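Local coordinates for protein GTP cyclohydrolase 1 type 2 homolog (Escherichia coli, Escherichia coli O157:H7, PDB 1NMO) that is of unknown biochemical function but binds two iron ions in a dinuclear site and may take part in degrading radiation-damaged nucleotides, at residues Lys37-Val42 / Asp50-Leu55; Ile61-Tyr66 / Leu98-His103; Pro104-Asn109 / Ile223-Glu228; Gly214-Glu219 / Phe240-Asn245. All blocks are in the same frame, centred on the assembly; numbering follows the deposited sequence.

In the fold
Along the chain, contact 1 (37-42 with 50-55) closes before contact 2 (61-66 with 98-103) opens, and contact 2 closes before contact 3; contacts 3 and 4 interlock, their segments alternating. Contacts 1 and 2 share a mixed sheet in which strands 37-41 and 59-62 run side by side; strand 237-240, leading into contact 4, is the other neighbour of 37-41. The centres of contacts 2 and 3 are about 10 Å apart, and each lies about 13 Å from that of contact 4; contact 1 is about 15 to 18 Å from the others. Contacts 2 and 4 supply the protein ligands of both irons and contact 3 adjoins them, so distant segments converge on the dinuclear centre.

Contact 1 (Lys37-Val42 / Asp50-Leu55); sequences KIVTGV and DEAVRL
Lys37 NZ forms a salt bridge with Asp237, at the beginning of the neighbouring strand 237-240, while the aliphatic part of Lys37, bent at its second torsion, passes the end of the facing helix and brings Lys37 CE to 3.8 Å from Leu55 O. Strand 37-41, helix 46-54 and strand 59-62 form a beta-alpha-beta crossover, and the contact lays the last turn of the helix and its exit over the first strand.

The strand and helix themselves are joined by apolar packing: Ala52 of the helix and Leu55, just past its end, pack against Val39. Val39 CB sits 4.0 Å from Ala52 CB, where the backbones come nearest. Val39 CG1, anti to the backbone N (chi1 153°), faces the Ala52 methyl, while Val39 CG2 meets Leu55 CD1 at 3.8 Å and also comes near Ala52 CA; the side chains of Val39 and Leu55 cross at about a right angle. Ala52 also touches Val60, tying the helix to the second strand of the unit.

Within the helix, Arg54 grips the carboxylate of Glu51 side-on, with Arg54 NE 2.8 Å from Glu51 OE2 and Arg54 NH2 bonded to Glu51 OE1. The OE1 bond is the flatter one, lying 4° out of the guanidinium plane and using the syn lone pair of OE1; the partner of NE is tilted 16° from that plane.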
loop_
_atom_site.group_PDB
_atom_site.type_symbol
_atom_site.label_atom_id
_atom_site.label_comp_id
_atom_site.label_asym_id
_atom_site.label_seq_id
_atom_site.Cartn_x
_atom_site.Cartn_y
_atom_site.Cartn_z
ATOM N N LYS A 37 17.348 -41.107 4.385
ATOM C CA LYS A 37 17.178 -39.663 4.154
ATOM C C LYS A 37 15.844 -39.205 4.783
ATOM O O LYS A 37 14.797 -39.792 4.476
ATOM C CB LYS A 37 17.215 -39.434 2.623
ATOM C CG LYS A 37 16.979 -37.996 2.190
ATOM C CD LYS A 37 18.252 -37.180 1.975
ATOM C CE LYS A 37 17.912 -35.662 1.924
ATOM N NZ LYS A 37 19.100 -34.692 2.306
ATOM N N ILE A 38 15.864 -38.200 5.673
ATOM C CA ILE A 38 14.630 -37.807 6.348
ATOM C C ILE A 38 14.333 -36.299 6.326
ATOM O O ILE A 38 15.248 -35.479 6.583
ATOM C CB ILE A 38 14.676 -38.267 7.826
ATOM C CG1 ILE A 38 14.971 -39.740 7.911
ATOM C CG2 ILE A 38 13.371 -38.151 8.462
ATOM C CD1 ILE A 38 14.632 -40.263 9.295
ATOM N N VAL A 39 13.077 -35.955 5.995
ATOM C CA VAL A 39 12.584 -34.598 5.974
ATOM C C VAL A 39 11.545 -34.491 7.146
ATOM O O VAL A 39 10.689 -35.393 7.336
ATOM C CB VAL A 39 11.903 -34.268 4.578
ATOM C CG1 VAL A 39 10.811 -33.156 4.739
ATOM C CG2 VAL A 39 12.973 -33.884 3.539
ATOM N N THR A 40 11.657 -33.405 7.935
ATOM C CA THR A 40 10.819 -33.161 9.068
ATOM C C THR A 40 10.272 -31.748 8.983
ATOM O O THR A 40 10.828 -30.889 8.266
ATOM C CB THR A 40 11.630 -33.302 10.374
ATOM O OG1 THR A 40 12.554 -32.198 10.495
ATOM C CG2 THR A 40 12.396 -34.640 10.373
ATOM N N GLY A 41 9.151 -31.502 9.683
ATOM C CA GLY A 41 8.544 -30.176 9.684
ATOM C C GLY A 41 7.440 -30.193 10.682
ATOM O O GLY A 41 7.179 -31.254 11.215
ATOM N N VAL A 42 6.775 -29.064 10.938
ATOM C CA VAL A 42 5.679 -29.049 11.947
ATOM C C VAL A 42 4.450 -29.959 11.543
ATOM O O VAL A 42 3.915 -30.727 12.347
ATOM C CB VAL A 42 5.216 -27.565 12.091
ATOM C CG1 VAL A 42 3.977 -27.459 12.994
ATOM C CG2 VAL A 42 6.384 -26.686 12.628
ATOM N N ASP A 50 5.702 -32.479 -0.802
ATOM C CA ASP A 50 6.310 -32.274 -2.105
ATOM C C ASP A 50 7.829 -32.027 -1.855
ATOM O O ASP A 50 8.695 -32.437 -2.642
ATOM C CB ASP A 50 5.683 -31.063 -2.828
ATOM C CG ASP A 50 4.177 -31.224 -3.078
ATOM O OD1 ASP A 50 3.664 -32.391 -3.186
ATOM O OD2 ASP A 50 3.521 -30.169 -3.219
ATOM N N GLU A 51 8.178 -31.325 -0.792
ATOM C CA GLU A 51 9.604 -31.118 -0.604
ATOM C C GLU A 51 10.274 -32.431 -0.316
ATOM O O GLU A 51 11.437 -32.588 -0.717
ATOM C CB GLU A 51 9.929 -30.173 0.521
ATOM C CG GLU A 51 9.961 -28.713 0.088
ATOM C CD GLU A 51 11.146 -28.379 -0.821
ATOM O OE1 GLU A 51 12.300 -28.445 -0.379
ATOM O OE2 GLU A 51 10.923 -28.049 -1.997
ATOM N N ALA A 52 9.606 -33.369 0.373
ATOM C CA ALA A 52 10.250 -34.654 0.644
ATOM C C ALA A 52 10.444 -35.494 -0.603
ATOM O O ALA A 52 11.335 -36.361 -0.679
ATOM C CB ALA A 52 9.437 -35.457 1.601
ATOM N N VAL A 53 9.542 -35.301 -1.573
ATOM C CA VAL A 53 9.625 -36.073 -2.794
ATOM C C VAL A 53 10.802 -35.439 -3.614
ATOM O O VAL A 53 11.622 -36.126 -4.157
ATOM C CB VAL A 53 8.223 -35.998 -3.556
ATOM C CG1 VAL A 53 8.400 -36.330 -5.059
ATOM C CG2 VAL A 53 7.262 -37.030 -2.992
ATOM N N ARG A 54 10.904 -34.119 -3.630
ATOM C CA ARG A 54 11.937 -33.454 -4.391
ATOM C C ARG A 54 13.276 -33.834 -3.811
ATOM O O ARG A 54 14.219 -34.136 -4.548
ATOM C CB ARG A 54 11.746 -31.941 -4.286
ATOM C CG ARG A 54 12.700 -31.090 -5.115
ATOM C CD ARG A 54 12.448 -29.598 -4.871
ATOM N NE ARG A 54 12.940 -29.135 -3.536
ATOM C CZ ARG A 54 14.232 -28.920 -3.237
ATOM N NH1 ARG A 54 15.196 -29.107 -4.152
ATOM N NH2 ARG A 54 14.571 -28.530 -2.019
ATOM N N LEU A 55 13.363 -33.861 -2.476
ATOM C CA LEU A 55 14.629 -34.196 -1.810
ATOM C C LEU A 55 14.873 -35.724 -1.773
ATOM O O LEU A 55 15.876 -36.230 -1.214
ATOM C CB LEU A 55 14.642 -33.602 -0.383
ATOM C CG LEU A 55 14.735 -32.100 -0.324
ATOM C CD1 LEU A 55 14.484 -31.539 1.020
ATOM C CD2 LEU A 55 16.127 -31.714 -0.718
#

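Contact 2 (Ile61-Tyr66 / Leu98-His103); sequences IVHHGY and LPLDAH. With FE (Fe (III) ion), chain H; FE (Fe (III) ion), chain G.
The dinuclear iron site is built in part by this contact, where the chain turns a corner after strand 59-62 and faces the short helix 98-102. His63 and Asp101 meet at one iron, which His63 NE2 binds at 2.5 Å and Asp101 OD2 at 2.4 Å. The other carboxylate oxygen, Asp101 OD1, is farther from that metal, at 2.7 Å, so the aspartate holds it unevenly with both oxygens. The imidazole of His63 and the carboxylate of Asp101 stand perpendicular, with the iron near the ring plane. A water and Glu219 are further ligands of this ion.

With chi1 at -180°, the His63 ring extends away from its own backbone N toward the helix, where Leu100 CB lies 4.0 Å from His63 ND1. That nitrogen is hydrogen-bonded to Trp96 O, which, with the iron at NE2, helps fix the rotation of the ring, and Asp101 OD1 has a probable hydrogen bond from Asn108 in the second shell. The next residue, His64, turns to the second iron, bound by its NE2 at 2.1 Å; His63 CD2 lies over one face of the His64 ring, toward its rim. Consecutive histidines thus serve separate metals, as expected for the paired-metal centre of the GTP cyclohydrolase I type 2/NIF3 family.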
loop_
_atom_site.group_PDB
_atom_site.type_symbol
_atom_site.label_atom_id
_atom_site.label_comp_id
_atom_site.label_asym_id
_atom_site.label_seq_id
_atom_site.Cartn_x
_atom_site.Cartn_y
_atom_site.Cartn_z
ATOM N N ILE A 61 8.940 -36.858 9.144
ATOM C CA ILE A 61 8.574 -36.860 10.553
ATOM C C ILE A 61 7.972 -35.469 10.892
ATOM O O ILE A 61 8.511 -34.426 10.469
ATOM C CB ILE A 61 9.776 -37.166 11.450
ATOM C CG1 ILE A 61 10.418 -38.509 11.057
ATOM C CG2 ILE A 61 9.269 -37.162 12.885
ATOM C CD1 ILE A 61 11.580 -38.984 11.959
ATOM N N VAL A 62 6.856 -35.456 11.632
ATOM C CA VAL A 62 6.142 -34.228 11.921
ATOM C C VAL A 62 5.520 -34.162 13.291
ATOM O O VAL A 62 5.485 -35.177 13.977
ATOM C CB VAL A 62 4.948 -34.026 10.942
ATOM C CG1 VAL A 62 5.422 -33.865 9.511
ATOM C CG2 VAL A 62 4.005 -35.159 11.051
ATOM N N HIS A 63 5.109 -32.949 13.715
ATOM C CA HIS A 63 4.419 -32.799 14.981
ATOM C C HIS A 63 2.923 -33.092 14.776
ATOM O O HIS A 63 2.287 -33.636 15.682
ATOM C CB HIS A 63 4.569 -31.416 15.521
ATOM C CG HIS A 63 3.885 -31.185 16.843
ATOM N ND1 HIS A 63 3.814 -32.144 17.845
ATOM C CD2 HIS A 63 3.235 -30.085 17.321
ATOM C CE1 HIS A 63 3.139 -31.640 18.875
ATOM N NE2 HIS A 63 2.768 -30.393 18.583
ATOM N N HIS A 64 2.381 -32.716 13.597
ATOM C CA HIS A 64 0.969 -32.923 13.223
ATOM C C HIS A 64 0.804 -33.818 11.972
ATOM O O HIS A 64 0.932 -33.377 10.811
ATOM C CB HIS A 64 0.281 -31.601 12.903
ATOM C CG HIS A 64 0.271 -30.618 14.021
ATOM N ND1 HIS A 64 1.082 -29.503 14.031
ATOM C CD2 HIS A 64 -0.464 -30.565 15.158
ATOM C CE1 HIS A 64 0.838 -28.801 15.117
ATOM N NE2 HIS A 64 -0.095 -29.418 15.816
ATOM N N GLY A 65 0.493 -35.091 12.196
ATOM C CA GLY A 65 0.343 -36.007 11.070
ATOM C C GLY A 65 -1.115 -36.172 10.789
ATOM O O GLY A 65 -1.831 -35.170 10.787
ATOM N N TYR A 66 -1.590 -37.417 10.610
ATOM C CA TYR A 66 -3.016 -37.620 10.248
ATOM C C TYR A 66 -3.822 -38.486 11.231
ATOM O O TYR A 66 -3.385 -38.776 12.346
ATOM C CB TYR A 66 -3.096 -38.284 8.865
ATOM C CG TYR A 66 -2.264 -37.645 7.765
ATOM C CD1 TYR A 66 -2.081 -36.302 7.733
ATOM C CD2 TYR A 66 -1.641 -38.417 6.746
ATOM C CE1 TYR A 66 -1.287 -35.702 6.748
ATOM C CE2 TYR A 66 -0.849 -37.806 5.743
ATOM C CZ TYR A 66 -0.678 -36.437 5.778
ATOM O OH TYR A 66 0.153 -35.713 4.912
ATOM N N LEU A 98 1.427 -35.243 21.423
ATOM C CA LEU A 98 1.781 -34.797 22.791
ATOM C C LEU A 98 3.181 -35.138 23.276
ATOM O O LEU A 98 3.883 -34.291 23.933
ATOM C CB LEU A 98 0.702 -35.237 23.808
ATOM C CG LEU A 98 -0.674 -34.635 23.378
ATOM C CD1 LEU A 98 -1.801 -35.054 24.343
ATOM C CD2 LEU A 98 -0.618 -33.124 23.336
ATOM N N PRO A 99 3.664 -36.342 22.951
ATOM C CA PRO A 99 5.022 -36.616 23.446
ATOM C C PRO A 99 6.012 -35.564 22.977
ATOM O O PRO A 99 6.987 -35.205 23.700
ATOM C CB PRO A 99 5.328 -38.018 22.896
ATOM C CG PRO A 99 3.925 -38.661 22.850
ATOM C CD PRO A 99 3.109 -37.504 22.249
ATOM N N LEU A 100 5.791 -35.023 21.782
ATOM C CA LEU A 100 6.759 -34.004 21.273
ATOM C C LEU A 100 6.486 -32.608 21.865
ATOM O O LEU A 100 7.255 -31.678 21.664
ATOM C CB LEU A 100 6.778 -34.007 19.728
ATOM C CG LEU A 100 7.988 -33.322 19.042
ATOM C CD1 LEU A 100 9.321 -33.907 19.535
ATOM C CD2 LEU A 100 7.888 -33.704 17.559
ATOM N N ASP A 101 5.385 -32.455 22.581
ATOM C CA ASP A 101 5.133 -31.195 23.295
ATOM C C ASP A 101 5.772 -31.299 24.690
ATOM O O ASP A 101 6.522 -30.424 25.110
ATOM C CB ASP A 101 3.607 -30.921 23.471
ATOM C CG ASP A 101 2.972 -30.430 22.199
ATOM O OD1 ASP A 101 3.599 -29.539 21.579
ATOM O OD2 ASP A 101 1.896 -30.934 21.784
ATOM N N ALA A 102 5.467 -32.406 25.385
ATOM C CA ALA A 102 5.937 -32.648 26.755
ATOM C C ALA A 102 7.407 -33.016 27.032
ATOM O O ALA A 102 7.935 -32.606 28.039
ATOM C CB ALA A 102 5.025 -33.675 27.433
ATOM N N HIS A 103 8.112 -33.731 26.177
ATOM C CA HIS A 103 9.516 -34.067 26.552
ATOM C C HIS A 103 10.361 -32.927 27.200
ATOM O O HIS A 103 10.617 -31.890 26.592
ATOM C CB HIS A 103 10.246 -34.661 25.334
ATOM C CG HIS A 103 11.445 -35.466 25.696
ATOM N ND1 HIS A 103 12.741 -34.986 25.550
ATOM C CD2 HIS A 103 11.550 -36.652 26.351
ATOM C CE1 HIS A 103 13.585 -35.834 26.106
ATOM N NE2 HIS A 103 12.888 -36.853 26.603
HETATM FE FE FE H . 1.319 -29.140 20.236
HETATM FE FE FE G . -0.057 -28.177 17.553
HETATM O O HOH W 1 0.213 -28.279 22.152
#

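Contact 3 (Pro104-Asn109 / Ile223-Glu228); sequences PELGNN and IRALSE
Leu106 lies against helix 221-233, its carbonyl O 3.8 Å from Ala225 CB and its CD1 branch 4.4 Å from the same methyl. The other branch, CD2, reaches Leu226 CD1 at 4.3 Å, so the leucine spans two successive helical residues. Farther along, Asn108 OD1 is too far from Ile223 N for a direct hydrogen bond, at 4.2 Å, and a water bridges them, donating to Asn108 OD1 and accepting from Ile223 N at 3.0 Å. Asn108 OD1 thus meets the N-H of Gly222 directly and that of Ile223 through the water.

These contacts join the starts of two helices, 108-116 and 221-233, beside the iron site. Gly107 occupies the N-cap position of the former, and Asn108 follows in its first turn, with CG beside its own backbone N (chi1 -69°), where it stands in the second shell of the metal centre.

Beyond Leu106 and Leu226 lies helix 3-13, whose Lys13 and Ile10 touch them in turn. On the sheet side, Ser227 OG donates to Ile223 O at 2.6 Å, approaching from the opposite face of the carbonyl to Ser227 N; the hydroxyl is also hydrogen-bonded to Thr40 OG1.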
loop_
_atom_site.group_PDB
_atom_site.type_symbol
_atom_site.label_atom_id
_atom_site.label_comp_id
_atom_site.label_asym_id
_atom_site.label_seq_id
_atom_site.Cartn_x
_atom_site.Cartn_y
_atom_site.Cartn_z
ATOM N N PRO A 104 10.904 -33.152 28.409
ATOM C CA PRO A 104 11.673 -32.060 29.033
ATOM C C PRO A 104 12.917 -31.524 28.294
ATOM O O PRO A 104 13.443 -30.438 28.586
ATOM C CB PRO A 104 12.047 -32.631 30.399
ATOM C CG PRO A 104 11.119 -33.864 30.623
ATOM C CD PRO A 104 11.045 -34.409 29.176
ATOM N N GLU A 105 13.429 -32.291 27.354
ATOM C CA GLU A 105 14.634 -31.872 26.695
ATOM C C GLU A 105 14.348 -31.391 25.293
ATOM O O GLU A 105 14.733 -30.294 24.905
ATOM C CB GLU A 105 15.591 -33.068 26.634
ATOM C CG GLU A 105 16.692 -32.875 25.603
ATOM C CD GLU A 105 17.540 -34.119 25.351
ATOM O OE1 GLU A 105 17.339 -35.182 26.030
ATOM O OE2 GLU A 105 18.435 -34.016 24.462
ATOM N N LEU A 106 13.626 -32.226 24.552
ATOM C CA LEU A 106 13.291 -32.044 23.121
ATOM C C LEU A 106 11.937 -31.390 22.833
ATOM O O LEU A 106 11.687 -30.896 21.726
ATOM C CB LEU A 106 13.304 -33.462 22.468
ATOM C CG LEU A 106 14.579 -34.109 21.848
ATOM C CD1 LEU A 106 15.860 -33.446 22.222
ATOM C CD2 LEU A 106 14.568 -35.587 22.108
ATOM N N GLY A 107 11.051 -31.431 23.804
ATOM C CA GLY A 107 9.710 -30.901 23.617
ATOM C C GLY A 107 9.481 -29.469 23.173
ATOM O O GLY A 107 10.350 -28.642 23.439
ATOM N N ASN A 108 8.313 -29.176 22.538
ATOM C CA ASN A 108 7.988 -27.839 22.066
ATOM C C ASN A 108 8.015 -26.925 23.291
ATOM O O ASN A 108 8.528 -25.846 23.229
ATOM C CB ASN A 108 6.584 -27.743 21.439
ATOM C CG ASN A 108 6.440 -28.492 20.084
ATOM O OD1 ASN A 108 7.312 -28.425 19.178
ATOM N ND2 ASN A 108 5.287 -29.176 19.926
ATOM N N ASN A 109 7.410 -27.358 24.379
ATOM C CA ASN A 109 7.388 -26.569 25.602
ATOM C C ASN A 109 8.795 -26.186 26.121
ATOM O O ASN A 109 9.050 -24.991 26.436
ATOM C CB ASN A 109 6.619 -27.336 26.702
ATOM C CG ASN A 109 5.116 -27.133 26.591
ATOM O OD1 ASN A 109 4.690 -26.144 25.982
ATOM N ND2 ASN A 109 4.279 -28.057 27.204
ATOM N N ILE A 223 10.162 -30.421 16.909
ATOM C CA ILE A 223 10.529 -31.253 15.764
ATOM C C ILE A 223 11.926 -30.861 15.276
ATOM O O ILE A 223 12.692 -31.697 14.769
ATOM C CB ILE A 223 9.435 -31.118 14.652
ATOM C CG1 ILE A 223 9.678 -32.093 13.545
ATOM C CG2 ILE A 223 9.379 -29.698 14.158
ATOM C CD1 ILE A 223 10.749 -31.542 12.640
ATOM N N ARG A 224 12.261 -29.575 15.418
ATOM C CA ARG A 224 13.591 -29.131 15.053
ATOM C C ARG A 224 14.568 -29.775 16.030
ATOM O O ARG A 224 15.531 -30.422 15.634
ATOM C CB ARG A 224 13.729 -27.572 15.092
ATOM C CG ARG A 224 15.182 -27.098 14.559
ATOM C CD ARG A 224 15.209 -25.559 14.163
ATOM N NE ARG A 224 14.560 -24.853 15.227
ATOM C CZ ARG A 224 13.699 -23.862 15.137
ATOM N NH1 ARG A 224 13.334 -23.370 13.962
ATOM N NH2 ARG A 224 13.200 -23.415 16.306
ATOM N N ALA A 225 14.318 -29.636 17.324
ATOM C CA ALA A 225 15.264 -30.229 18.263
ATOM C C ALA A 225 15.412 -31.728 18.000
ATOM O O ALA A 225 16.528 -32.226 17.978
ATOM C CB ALA A 225 14.816 -29.994 19.711
ATOM N N LEU A 226 14.308 -32.433 17.753
ATOM C CA LEU A 226 14.386 -33.872 17.556
ATOM C C LEU A 226 15.188 -34.214 16.318
ATOM O O LEU A 226 15.970 -35.178 16.281
ATOM C CB LEU A 226 12.947 -34.454 17.514
ATOM C CG LEU A 226 12.815 -35.933 17.073
ATOM C CD1 LEU A 226 13.326 -36.859 18.184
ATOM C CD2 LEU A 226 11.346 -36.257 16.779
ATOM N N SER A 227 15.053 -33.390 15.291
ATOM C CA SER A 227 15.787 -33.648 14.020
ATOM C C SER A 227 17.296 -33.564 14.244
ATOM O O SER A 227 18.048 -34.319 13.624
ATOM C CB SER A 227 15.385 -32.635 12.930
ATOM O OG SER A 227 13.988 -32.667 12.713
ATOM N N GLU A 228 17.733 -32.649 15.132
ATOM C CA GLU A 228 19.178 -32.487 15.441
ATOM C C GLU A 228 19.543 -33.667 16.305
ATOM O O GLU A 228 20.581 -34.281 16.137
ATOM C CB GLU A 228 19.410 -31.193 16.216
ATOM C CG GLU A 228 19.118 -29.970 15.366
ATOM C CD GLU A 228 18.935 -28.684 16.188
ATOM O OE1 GLU A 228 18.544 -28.805 17.425
ATOM O OE2 GLU A 228 19.164 -27.566 15.578
HETATM O O HOH W 2 7.277 -29.472 16.902
#

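Contact 4 (Gly214-Glu219 / Phe240-Asn245); sequences GHHATE and FIDIPN. With FE (Fe (III) ion), chain G; FE (Fe (III) ion), chain H.
One direct hydrogen bond joins the two segments: His216 NE2 donates to Asp242 OD1 at 2.7 Å, with an N-H...O angle of 162°. The oxygen lies practically in the imidazole plane, whereas the donor meets OD1 on its syn side, 26° out of the carboxylate plane. His216 is carried outward by an anti first torsion (chi1 175°) from the weakly bonded helical turn 215-218 into the loop that follows strand 237-240.

Van der Waals packing surrounds that bond. Asn245 N lies over the centre of one face of the ring, and Asn245 CB rests 3.7 Å from His216 CB. Ile243 O comes within 3.1 Å of His216 CE1, a close approach of a ring carbon to a carbonyl.

Two waters supplement the direct bond. One links His216 ND1 with Asn245 ND2, and the other accepts from Ala217 N and donates a longer bond to Asn245 O. Asn245 ND2 also donates to Glu197 O of the second subunit, placing this residue at a subunit interface.

Metal bonds flank His216 in sequence. His215 NE2 binds one iron at 2.3 Å, and Glu219 bridges the pair, its OE1 on that iron and its OE2, also at 2.3 Å, on the other. With one face of the His216 ring packed, the bond from NE2 to the Asp242 carboxylate and the water at ND1 hold that ring in a set orientation, close in sequence to the metal ligands His215 and Glu219.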
loop_
_atom_site.group_PDB
_atom_site.type_symbol
_atom_site.label_atom_id
_atom_site.label_comp_id
_atom_site.label_asym_id
_atom_site.label_seq_id
_atom_site.Cartn_x
_atom_site.Cartn_y
_atom_site.Cartn_z
ATOM N N GLY A 214 1.427 -17.474 18.131
ATOM C CA GLY A 214 1.345 -18.204 16.875
ATOM C C GLY A 214 1.390 -19.703 17.050
ATOM O O GLY A 214 2.239 -20.207 17.761
ATOM N N HIS A 215 0.520 -20.453 16.381
ATOM C CA HIS A 215 0.549 -21.908 16.543
ATOM C C HIS A 215 1.778 -22.540 15.912
ATOM O O HIS A 215 2.576 -23.292 16.564
ATOM C CB HIS A 215 -0.678 -22.571 15.931
ATOM C CG HIS A 215 -0.826 -23.992 16.359
ATOM N ND1 HIS A 215 -2.010 -24.516 16.849
ATOM C CD2 HIS A 215 0.044 -25.023 16.309
ATOM C CE1 HIS A 215 -1.870 -25.816 17.061
ATOM N NE2 HIS A 215 -0.627 -26.146 16.744
ATOM N N HIS A 216 1.889 -22.326 14.608
ATOM C CA HIS A 216 3.091 -22.816 13.898
ATOM C C HIS A 216 4.418 -22.214 14.464
ATOM O O HIS A 216 5.434 -22.939 14.637
ATOM C CB HIS A 216 3.020 -22.430 12.448
ATOM C CG HIS A 216 4.248 -22.797 11.691
ATOM N ND1 HIS A 216 4.372 -24.000 11.001
ATOM C CD2 HIS A 216 5.395 -22.104 11.473
ATOM C CE1 HIS A 216 5.547 -24.023 10.387
ATOM N NE2 HIS A 216 6.184 -22.887 10.653
ATOM N N ALA A 217 4.412 -20.899 14.707
ATOM C CA ALA A 217 5.552 -20.179 15.240
ATOM C C ALA A 217 6.111 -20.816 16.537
ATOM O O ALA A 217 7.322 -20.929 16.708
ATOM C CB ALA A 217 5.133 -18.683 15.477
ATOM N N THR A 218 5.239 -21.308 17.410
ATOM C CA THR A 218 5.664 -21.915 18.647
ATOM C C THR A 218 5.933 -23.423 18.634
ATOM O O THR A 218 6.464 -23.977 19.653
ATOM C CB THR A 218 4.662 -21.577 19.787
ATOM O OG1 THR A 218 3.351 -22.115 19.468
ATOM C CG2 THR A 218 4.554 -19.989 19.944
ATOM N N GLU A 219 5.661 -24.090 17.494
ATOM C CA GLU A 219 5.865 -25.535 17.431
ATOM C C GLU A 219 6.858 -25.975 16.356
ATOM O O GLU A 219 6.700 -27.020 15.657
ATOM C CB GLU A 219 4.513 -26.268 17.327
ATOM C CG GLU A 219 3.718 -25.953 18.603
ATOM C CD GLU A 219 2.572 -26.882 18.810
ATOM O OE1 GLU A 219 2.118 -27.475 17.777
ATOM O OE2 GLU A 219 2.125 -27.017 19.979
ATOM N N PHE A 240 15.337 -30.583 8.742
ATOM C CA PHE A 240 14.113 -29.896 9.186
ATOM C C PHE A 240 13.729 -28.740 8.244
ATOM O O PHE A 240 14.543 -27.831 8.041
ATOM C CB PHE A 240 14.310 -29.308 10.576
ATOM C CG PHE A 240 13.238 -28.327 10.983
ATOM C CD1 PHE A 240 11.906 -28.690 10.968
ATOM C CD2 PHE A 240 13.562 -27.021 11.355
ATOM C CE1 PHE A 240 10.911 -27.768 11.303
ATOM C CE2 PHE A 240 12.540 -26.104 11.692
ATOM C CZ PHE A 240 11.230 -26.480 11.657
ATOM N N ILE A 241 12.519 -28.778 7.664
ATOM C CA ILE A 241 12.033 -27.706 6.769
ATOM C C ILE A 241 10.915 -26.885 7.417
ATOM O O ILE A 241 9.867 -27.460 7.794
ATOM C CB ILE A 241 11.485 -28.286 5.461
ATOM C CG1 ILE A 241 12.585 -29.098 4.808
ATOM C CG2 ILE A 241 11.100 -27.141 4.473
ATOM C CD1 ILE A 241 12.286 -29.459 3.349
ATOM N N ASP A 242 11.129 -25.577 7.592
ATOM C CA ASP A 242 10.125 -24.688 8.179
ATOM C C ASP A 242 9.238 -24.075 7.043
ATOM O O ASP A 242 9.649 -23.141 6.377
ATOM C CB ASP A 242 10.834 -23.563 8.954
ATOM C CG ASP A 242 9.838 -22.513 9.571
ATOM O OD1 ASP A 242 8.599 -22.675 9.450
ATOM O OD2 ASP A 242 10.310 -21.517 10.192
ATOM N N ILE A 243 8.031 -24.597 6.797
ATOM C CA ILE A 243 7.160 -23.977 5.781
ATOM C C ILE A 243 6.203 -23.164 6.595
ATOM O O ILE A 243 5.390 -23.688 7.326
ATOM C CB ILE A 243 6.472 -24.987 5.017
ATOM C CG1 ILE A 243 7.596 -26.016 4.635
ATOM C CG2 ILE A 243 5.586 -24.277 3.835
ATOM C CD1 ILE A 243 7.309 -27.034 3.473
ATOM N N PRO A 244 6.325 -21.827 6.467
ATOM C CA PRO A 244 5.580 -20.789 7.130
ATOM C C PRO A 244 4.087 -20.927 7.052
ATOM O O PRO A 244 3.514 -21.162 5.972
ATOM C CB PRO A 244 6.130 -19.513 6.474
ATOM C CG PRO A 244 7.601 -19.897 6.219
ATOM C CD PRO A 244 7.302 -21.242 5.527
ATOM N N ASN A 245 3.464 -20.769 8.206
ATOM C CA ASN A 245 2.022 -20.853 8.379
ATOM C C ASN A 245 1.775 -19.638 9.329
ATOM O O ASN A 245 2.467 -19.511 10.368
ATOM C CB ASN A 245 1.693 -22.210 9.022
ATOM C CG ASN A 245 0.182 -22.386 9.320
ATOM O OD1 ASN A 245 -0.547 -21.378 9.541
ATOM N ND2 ASN A 245 -0.289 -23.655 9.367
HETATM FE FE FE G . -0.057 -28.177 17.553
HETATM FE FE FE H . 1.319 -29.140 20.236
HETATM O O HOH W 3 2.125 -25.342 9.798
HETATM O O HOH W 4 2.629 -19.181 13.610
HETATM O O HOH W 1 0.213 -28.279 22.152
#